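Lipid II:glycine glycyltransferase (Staphylococcus aureus, PDB 6SNR) probably adds the first glycine of the pentaglycine cross-bridge to the lysine side chain of lipid II, taking it from glycyl-tRNA without the ribosome. Local coordinates at residues Asp12-Ser17 with Gly49-Val54; Glu135-Asp140 with Gly356-Pro361; Glu237-Val242 with Asp286-Leu291. All blocks are in the same frame, centred on the assembly; numbering follows the deposited sequence.

How the contacts relate
From the N terminus, contact 1 comes first: residues 49-54, the start of strand 50-61, return to helix 8-17 and close a loop that contains helix 27-33 and strand 39-47, within the part of the fold built on the first mixed sheet. Contact 2 closes a far longer loop, in which the segment following strand 129-130, part of the connection between the two sheets, is joined to the loop leaving strand 351-356, an inner strand of the second sheet. Contact 3 is nested inside that loop and pairs helices 235-262 and 267-297. Contacts 1 and 3 lie on opposite sides of the chain's centre, their own centres about 54 Å apart.

Contact 1. Residues Asp12-Ser17 with Gly49-Val54; sequences DAFVKS and GEVQGV
The ring of Phe-14 has CG1 of Val-51 over one face, a CH-pi contact in which the methyl carbon lies 3.9 Å from the ring centroid and 21° off the ring normal. Around the rest of the ring the strand approaches obliquely: CG2 of Val-54 comes to 3.7 Å from Phe-14 CD1, and the peptide between Gln-52 and Gly-53 passes beside Phe-14 CZ, with Gln-52 C at 3.7 Å. The ring also meets that of His-18, the two planes inclined to each other. Because CG of Phe-14 stands anti to the backbone N (chi1 -176°), the ring extends out from the helix and reaches the strand, the axes of the two segments approaching to 9.1 Å.

Segment 12-17 of helix 8-17 runs at 88° to residues 50-54 of strand 50-61, in the mixed sheet that includes strands 39-47 and 68-78, and the strand is distorted just where the ring tip rests. Gln-52 and Gly-53 both face Val-45 of strand 39-47 and form a classic beta bulge; after it, Val-54 again directs its side chain at the helix. CG2 of Val-54, seated between its own backbone N and carbonyl carbon, touches Val-15 CG2 at 3.8 Å as well as the phenylalanine ring. Val-77 of strand 68-78 adjoins both Phe-14 and Val-54, while Leu-26 packs against Val-15.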
# COMPACT_ATOMS: atom_id res chain seq x y z
N ASP A 12 20.19 -1.05 -3.97
CA ASP A 12 18.77 -1.43 -3.96
C ASP A 12 18.60 -2.92 -3.54
O ASP A 12 17.72 -3.27 -2.77
CB ASP A 12 18.12 -1.15 -5.33
CG ASP A 12 17.94 0.33 -5.61
OD1 ASP A 12 18.00 1.11 -4.60
OD2 ASP A 12 17.76 0.69 -6.79
N ALA A 13 19.48 -3.79 -4.03
CA ALA A 13 19.44 -5.19 -3.61
C ALA A 13 19.61 -5.36 -2.10
O ALA A 13 18.87 -6.10 -1.43
CB ALA A 13 20.46 -6.01 -4.41
N PHE A 14 20.58 -4.64 -1.55
CA PHE A 14 20.86 -4.67 -0.14
C PHE A 14 19.67 -4.15 0.64
O PHE A 14 19.27 -4.79 1.64
CB PHE A 14 22.10 -3.84 0.18
CG PHE A 14 22.51 -3.91 1.63
CD1 PHE A 14 22.00 -3.05 2.57
CD2 PHE A 14 23.40 -4.88 2.05
CE1 PHE A 14 22.37 -3.15 3.91
CE2 PHE A 14 23.78 -4.98 3.37
CZ PHE A 14 23.26 -4.10 4.31
N VAL A 15 19.09 -3.02 0.24
CA VAL A 15 17.88 -2.48 0.90
C VAL A 15 16.70 -3.47 0.87
O VAL A 15 16.04 -3.69 1.87
CB VAL A 15 17.45 -1.13 0.27
CG1 VAL A 15 16.13 -0.60 0.86
CG2 VAL A 15 18.58 -0.07 0.41
N LYS A 16 16.52 -4.10 -0.27
CA LYS A 16 15.39 -4.99 -0.46
C LYS A 16 15.52 -6.22 0.41
O LYS A 16 14.49 -6.71 0.90
CB LYS A 16 15.23 -5.33 -1.95
CG LYS A 16 14.68 -4.18 -2.77
CD LYS A 16 14.64 -4.44 -4.27
CE LYS A 16 13.83 -3.47 -5.07
NZ LYS A 16 13.61 -3.87 -6.51
N SER A 17 16.73 -6.70 0.66
CA SER A 17 16.93 -7.90 1.53
C SER A 17 17.23 -7.64 3.01
O SER A 17 17.28 -8.58 3.83
CB SER A 17 18.05 -8.76 0.94
OG SER A 17 19.26 -8.09 0.83
N GLY A 49 34.87 -6.92 1.70
CA GLY A 49 34.08 -6.88 0.46
C GLY A 49 32.57 -7.10 0.63
O GLY A 49 31.82 -7.17 -0.34
N GLU A 50 32.14 -7.24 1.88
CA GLU A 50 30.73 -7.50 2.19
C GLU A 50 30.14 -6.23 2.80
O GLU A 50 30.60 -5.80 3.86
CB GLU A 50 30.65 -8.63 3.21
CG GLU A 50 29.25 -9.08 3.61
CD GLU A 50 29.31 -10.19 4.65
OE1 GLU A 50 30.12 -11.13 4.47
OE2 GLU A 50 28.56 -10.12 5.66
N VAL A 51 29.11 -5.68 2.17
CA VAL A 51 28.41 -4.50 2.72
C VAL A 51 27.71 -4.87 4.04
O VAL A 51 27.05 -5.92 4.14
CB VAL A 51 27.36 -4.00 1.71
CG1 VAL A 51 26.52 -2.82 2.29
CG2 VAL A 51 27.99 -3.60 0.38
N GLN A 52 27.81 -4.00 5.05
CA GLN A 52 27.11 -4.19 6.35
C GLN A 52 26.04 -3.10 6.59
O GLN A 52 25.18 -3.27 7.46
CB GLN A 52 28.09 -4.26 7.54
CG GLN A 52 28.97 -5.51 7.55
CD GLN A 52 29.81 -5.59 8.81
OE1 GLN A 52 29.46 -5.03 9.86
NE2 GLN A 52 30.94 -6.29 8.72
N GLY A 53 26.07 -2.01 5.83
CA GLY A 53 24.99 -0.98 5.93
C GLY A 53 25.07 0.01 4.80
O GLY A 53 26.15 0.25 4.26
N VAL A 54 23.93 0.62 4.45
CA VAL A 54 23.86 1.65 3.44
C VAL A 54 22.92 2.73 3.87
O VAL A 54 22.15 2.55 4.85
CB VAL A 54 23.38 1.10 2.08
CG1 VAL A 54 24.26 -0.05 1.64
CG2 VAL A 54 21.92 0.63 2.18

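Contact 2. Residues Glu135-Asp140 with Gly356-Pro361; sequences EGLSKD and GTDNDP
Leu-137 donates its backbone N-H to OD1 of Asp-358 in the one hydrogen bond that joins the two loops, 2.9 Å from N to OD1 with an angle of 160° at the hydrogen, the acceptor being met nearly along its C-O axis. The donor lies inside a type I beta turn from Glu-135 to Ser-138, closed by the backbone bond from Ser-138 N to Glu-135 O.

Packing is tight at Gly-136. Its CA sits 3.3 Å from Thr-357 O in a CA-H...O contact; with no side chain on Gly-136, the two backbones come together here, its CA 4.3 Å from the CA of Asp-358. Next to it, Leu-137 lays its branch along the backbone of residues 356-357, CD1 3.8 Å from Thr-357 CA and CD2 4.1 Å from Gly-356 CA.

On the solvent side, exposed Glu-135 is close to buried Asp-358 but is held by no hydrogen bond across the contact. Its side chain bends at chi2 (-82°) and crosses that of Asp-358 at about a right angle, bringing OE2 to 3.0 Å from Asp-358 CG with the carboxylate planes 32° apart. The like charges, Glu-135 OE2 3.3 Å from Asp-358 OD2, would probably disfavour this approach. Asn-359, also exposed, touches the turn only thinly and turns the end of its side chain away.

Gly-136 bonds through its backbone to Arg-145, just before strand 146-151, and Thr-357 to Met-146, the first residue of that strand. Helix 368-374 completes the surroundings, with Leu-370 against Leu-137, Trp-371 against Thr-357, and Lys-374 bonded to Gly-356 O.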
# COMPACT_ATOMS: atom_id res chain seq x y z
N GLU A 135 1.81 10.95 19.01
CA GLU A 135 0.78 10.23 18.26
C GLU A 135 1.33 9.67 16.94
O GLU A 135 2.26 10.26 16.36
CB GLU A 135 -0.45 11.07 17.93
CG GLU A 135 -1.50 11.13 19.06
CD GLU A 135 -2.39 9.87 19.02
OE1 GLU A 135 -1.99 8.82 19.53
OE2 GLU A 135 -3.43 9.88 18.40
N GLY A 136 0.71 8.60 16.45
CA GLY A 136 1.23 7.96 15.21
C GLY A 136 1.31 8.95 14.04
O GLY A 136 2.27 8.92 13.24
N LEU A 137 0.33 9.86 13.93
CA LEU A 137 0.35 10.87 12.85
C LEU A 137 0.64 12.30 13.30
O LEU A 137 0.22 13.26 12.64
CB LEU A 137 -0.94 10.80 12.04
CG LEU A 137 -1.18 9.56 11.19
CD1 LEU A 137 -2.61 9.42 10.73
CD2 LEU A 137 -0.19 9.61 10.02
N SER A 138 1.42 12.46 14.36
CA SER A 138 1.87 13.74 14.83
C SER A 138 2.52 14.53 13.71
O SER A 138 3.33 13.98 12.95
CB SER A 138 2.87 13.60 15.98
OG SER A 138 3.37 14.87 16.38
N LYS A 139 2.15 15.79 13.59
CA LYS A 139 2.89 16.71 12.69
C LYS A 139 4.35 17.01 13.16
O LYS A 139 5.11 17.68 12.43
CB LYS A 139 2.08 18.00 12.51
N ASP A 140 4.78 16.51 14.32
CA ASP A 140 6.14 16.76 14.83
C ASP A 140 7.23 15.94 14.13
O ASP A 140 8.44 16.14 14.34
CB ASP A 140 6.20 16.50 16.35
CG ASP A 140 5.56 17.60 17.14
OD1 ASP A 140 4.80 18.39 16.53
OD2 ASP A 140 5.84 17.64 18.36
N GLY A 356 -0.13 5.05 7.48
CA GLY A 356 -0.20 5.65 8.79
C GLY A 356 -1.53 5.59 9.52
O GLY A 356 -2.59 5.57 8.91
N THR A 357 -1.41 5.70 10.83
CA THR A 357 -2.56 5.79 11.73
C THR A 357 -2.12 6.37 13.05
O THR A 357 -0.99 6.23 13.45
CB THR A 357 -3.18 4.38 11.93
OG1 THR A 357 -4.47 4.50 12.60
CG2 THR A 357 -2.31 3.46 12.71
N ASP A 358 -3.08 6.97 13.78
CA ASP A 358 -3.02 7.04 15.22
C ASP A 358 -3.46 5.73 15.86
O ASP A 358 -4.17 4.93 15.25
CB ASP A 358 -3.98 8.17 15.74
CG ASP A 358 -3.51 9.57 15.42
OD1 ASP A 358 -2.27 9.84 15.31
OD2 ASP A 358 -4.39 10.48 15.33
N ASN A 359 -2.99 5.50 17.08
CA ASN A 359 -3.40 4.32 17.85
C ASN A 359 -4.77 4.55 18.50
O ASN A 359 -4.83 5.24 19.49
CB ASN A 359 -2.39 4.01 18.93
CG ASN A 359 -2.68 2.69 19.66
OD1 ASN A 359 -3.66 2.02 19.37
ND2 ASN A 359 -1.82 2.31 20.61
N ASP A 360 -5.81 3.98 17.91
CA ASP A 360 -7.19 3.97 18.46
C ASP A 360 -7.67 5.37 18.80
O ASP A 360 -8.01 5.67 19.96
CB ASP A 360 -7.24 3.10 19.68
CG ASP A 360 -8.68 2.83 20.17
OD1 ASP A 360 -9.58 2.72 19.33
OD2 ASP A 360 -8.86 2.79 21.39
N PRO A 361 -7.67 6.28 17.81
CA PRO A 361 -8.13 7.62 18.09
C PRO A 361 -9.64 7.68 18.39
O PRO A 361 -10.38 6.79 17.97
CB PRO A 361 -7.83 8.37 16.78
CG PRO A 361 -7.95 7.32 15.74
CD PRO A 361 -7.43 6.07 16.35

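Contact 3. Residues Glu237-Val242 with Asp286-Leu291; sequences ENIAKV and DLKRDL
Ile-239 and Leu-291 meet through closely similar torsions: in Ile-239 CG1 lies anti to the carbonyl carbon (chi1 -68°), and CG of Leu-291 takes the equivalent place (chi1 -69°). The two side chains then slide past each other in opposite directions, and Ile-239 CG1 settles 3.5 Å from Leu-291 CB. The isoleucine continues through CD1 along the base of the leucine, 3.8 Å from the same CB, whereas the leucine sends its own CD1 back over the first helix to within 3.9 Å of Asn-238 CB.

One turn further along helix 235-262, Val-242 points across the interface. Its CG2 rests 3.9 Å from Leu-287 CD2 and more loosely against Leu-291 CD1, at 4.2 Å, so this methyl lies near two leucines that are themselves one turn apart.

The pairing is that of an antiparallel helical hairpin, the segment axes approaching to 9.7 Å, with N-to-C directions 166° apart. It belongs to the long coiled-coil-like arm formed by helices 235-262 and 267-297, an arm like the coiled-coil hairpin of S. aureus FemA, and the contact lies at the end of the arm near the globular body. There, Asn-238 ND2 bonds to Gly-178 O, linking the arm's base to the body.

At one border of the apolar strip, Lys-288 runs extended past Ile-239, its CE 4.3 Å from Ile-239 CG2, and its NZ hydrogen-bonds to Asn-243 OD1 on the partner helix. Glu-292 and Glu-295 also touch Ile-239, while Asn-284 adjoins Val-242.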
# COMPACT_ATOMS: atom_id res chain seq x y z
N GLU A 237 -19.33 -9.15 -20.07
CA GLU A 237 -18.85 -10.31 -19.36
C GLU A 237 -19.95 -10.86 -18.45
O GLU A 237 -20.15 -12.07 -18.38
CB GLU A 237 -17.61 -9.99 -18.52
CG GLU A 237 -16.32 -9.71 -19.30
CD GLU A 237 -15.10 -9.71 -18.38
OE1 GLU A 237 -15.24 -9.42 -17.18
OE2 GLU A 237 -14.00 -10.03 -18.85
N ASN A 238 -20.64 -9.96 -17.78
CA ASN A 238 -21.64 -10.36 -16.79
C ASN A 238 -22.86 -10.96 -17.45
O ASN A 238 -23.42 -11.93 -16.92
CB ASN A 238 -22.04 -9.23 -15.89
CG ASN A 238 -20.91 -8.81 -14.96
OD1 ASN A 238 -19.74 -9.10 -15.21
ND2 ASN A 238 -21.27 -8.15 -13.89
N ILE A 239 -23.23 -10.41 -18.60
CA ILE A 239 -24.30 -10.99 -19.45
C ILE A 239 -23.95 -12.43 -19.86
O ILE A 239 -24.77 -13.34 -19.77
CB ILE A 239 -24.61 -10.07 -20.68
CG1 ILE A 239 -25.26 -8.76 -20.19
CG2 ILE A 239 -25.48 -10.83 -21.71
CD1 ILE A 239 -25.39 -7.62 -21.18
N ALA A 240 -22.70 -12.67 -20.27
CA ALA A 240 -22.27 -14.04 -20.54
C ALA A 240 -22.41 -14.96 -19.35
O ALA A 240 -22.82 -16.11 -19.50
CB ALA A 240 -20.83 -14.05 -21.05
N LYS A 241 -22.05 -14.47 -18.15
CA LYS A 241 -22.22 -15.22 -16.93
C LYS A 241 -23.73 -15.53 -16.72
O LYS A 241 -24.06 -16.63 -16.31
CB LYS A 241 -21.66 -14.43 -15.74
CG LYS A 241 -21.81 -15.04 -14.35
CD LYS A 241 -21.10 -14.21 -13.26
CE LYS A 241 -21.63 -12.77 -13.16
NZ LYS A 241 -21.63 -12.18 -11.79
N VAL A 242 -24.61 -14.56 -16.97
CA VAL A 242 -26.05 -14.76 -16.74
C VAL A 242 -26.57 -15.82 -17.72
O VAL A 242 -27.30 -16.70 -17.33
CB VAL A 242 -26.85 -13.45 -16.84
CG1 VAL A 242 -28.37 -13.72 -16.84
CG2 VAL A 242 -26.49 -12.53 -15.69
N ASP A 286 -34.43 -10.49 -15.90
CA ASP A 286 -34.58 -9.11 -15.52
C ASP A 286 -33.18 -8.48 -15.40
O ASP A 286 -32.95 -7.36 -15.87
CB ASP A 286 -35.28 -8.97 -14.17
CG ASP A 286 -36.77 -9.30 -14.21
OD1 ASP A 286 -37.38 -9.30 -15.30
OD2 ASP A 286 -37.30 -9.53 -13.12
N LEU A 287 -32.26 -9.22 -14.80
CA LEU A 287 -30.87 -8.70 -14.66
C LEU A 287 -30.21 -8.51 -16.01
O LEU A 287 -29.49 -7.54 -16.23
CB LEU A 287 -30.02 -9.65 -13.80
CG LEU A 287 -28.53 -9.34 -13.62
CD1 LEU A 287 -28.41 -7.96 -13.01
CD2 LEU A 287 -27.93 -10.40 -12.73
N LYS A 288 -30.44 -9.43 -16.93
CA LYS A 288 -29.88 -9.35 -18.27
C LYS A 288 -30.34 -8.04 -18.92
O LYS A 288 -29.53 -7.30 -19.48
CB LYS A 288 -30.30 -10.55 -19.11
CG LYS A 288 -29.68 -10.60 -20.48
CD LYS A 288 -29.75 -12.02 -21.05
CE LYS A 288 -29.54 -11.99 -22.56
NZ LYS A 288 -29.65 -13.35 -23.13
N ARG A 289 -31.62 -7.70 -18.77
CA ARG A 289 -32.13 -6.43 -19.28
C ARG A 289 -31.39 -5.21 -18.68
O ARG A 289 -31.08 -4.26 -19.38
CB ARG A 289 -33.64 -6.24 -19.01
CG ARG A 289 -34.57 -7.22 -19.72
CD ARG A 289 -34.63 -7.00 -21.22
NE ARG A 289 -33.57 -7.71 -21.94
CZ ARG A 289 -33.55 -9.03 -22.15
NH1 ARG A 289 -34.54 -9.80 -21.71
NH2 ARG A 289 -32.52 -9.59 -22.81
N ASP A 290 -31.17 -5.26 -17.38
CA ASP A 290 -30.53 -4.13 -16.66
C ASP A 290 -29.08 -3.99 -17.13
O ASP A 290 -28.61 -2.85 -17.37
CB ASP A 290 -30.59 -4.34 -15.14
CG ASP A 290 -32.01 -4.40 -14.58
OD1 ASP A 290 -32.97 -3.96 -15.23
OD2 ASP A 290 -32.14 -4.83 -13.41
N LEU A 291 -28.41 -5.12 -17.32
CA LEU A 291 -27.01 -5.14 -17.83
C LEU A 291 -26.91 -4.67 -19.27
O LEU A 291 -25.93 -4.02 -19.66
CB LEU A 291 -26.39 -6.53 -17.71
CG LEU A 291 -26.11 -6.95 -16.28
CD1 LEU A 291 -25.87 -8.44 -16.21
CD2 LEU A 291 -24.92 -6.16 -15.72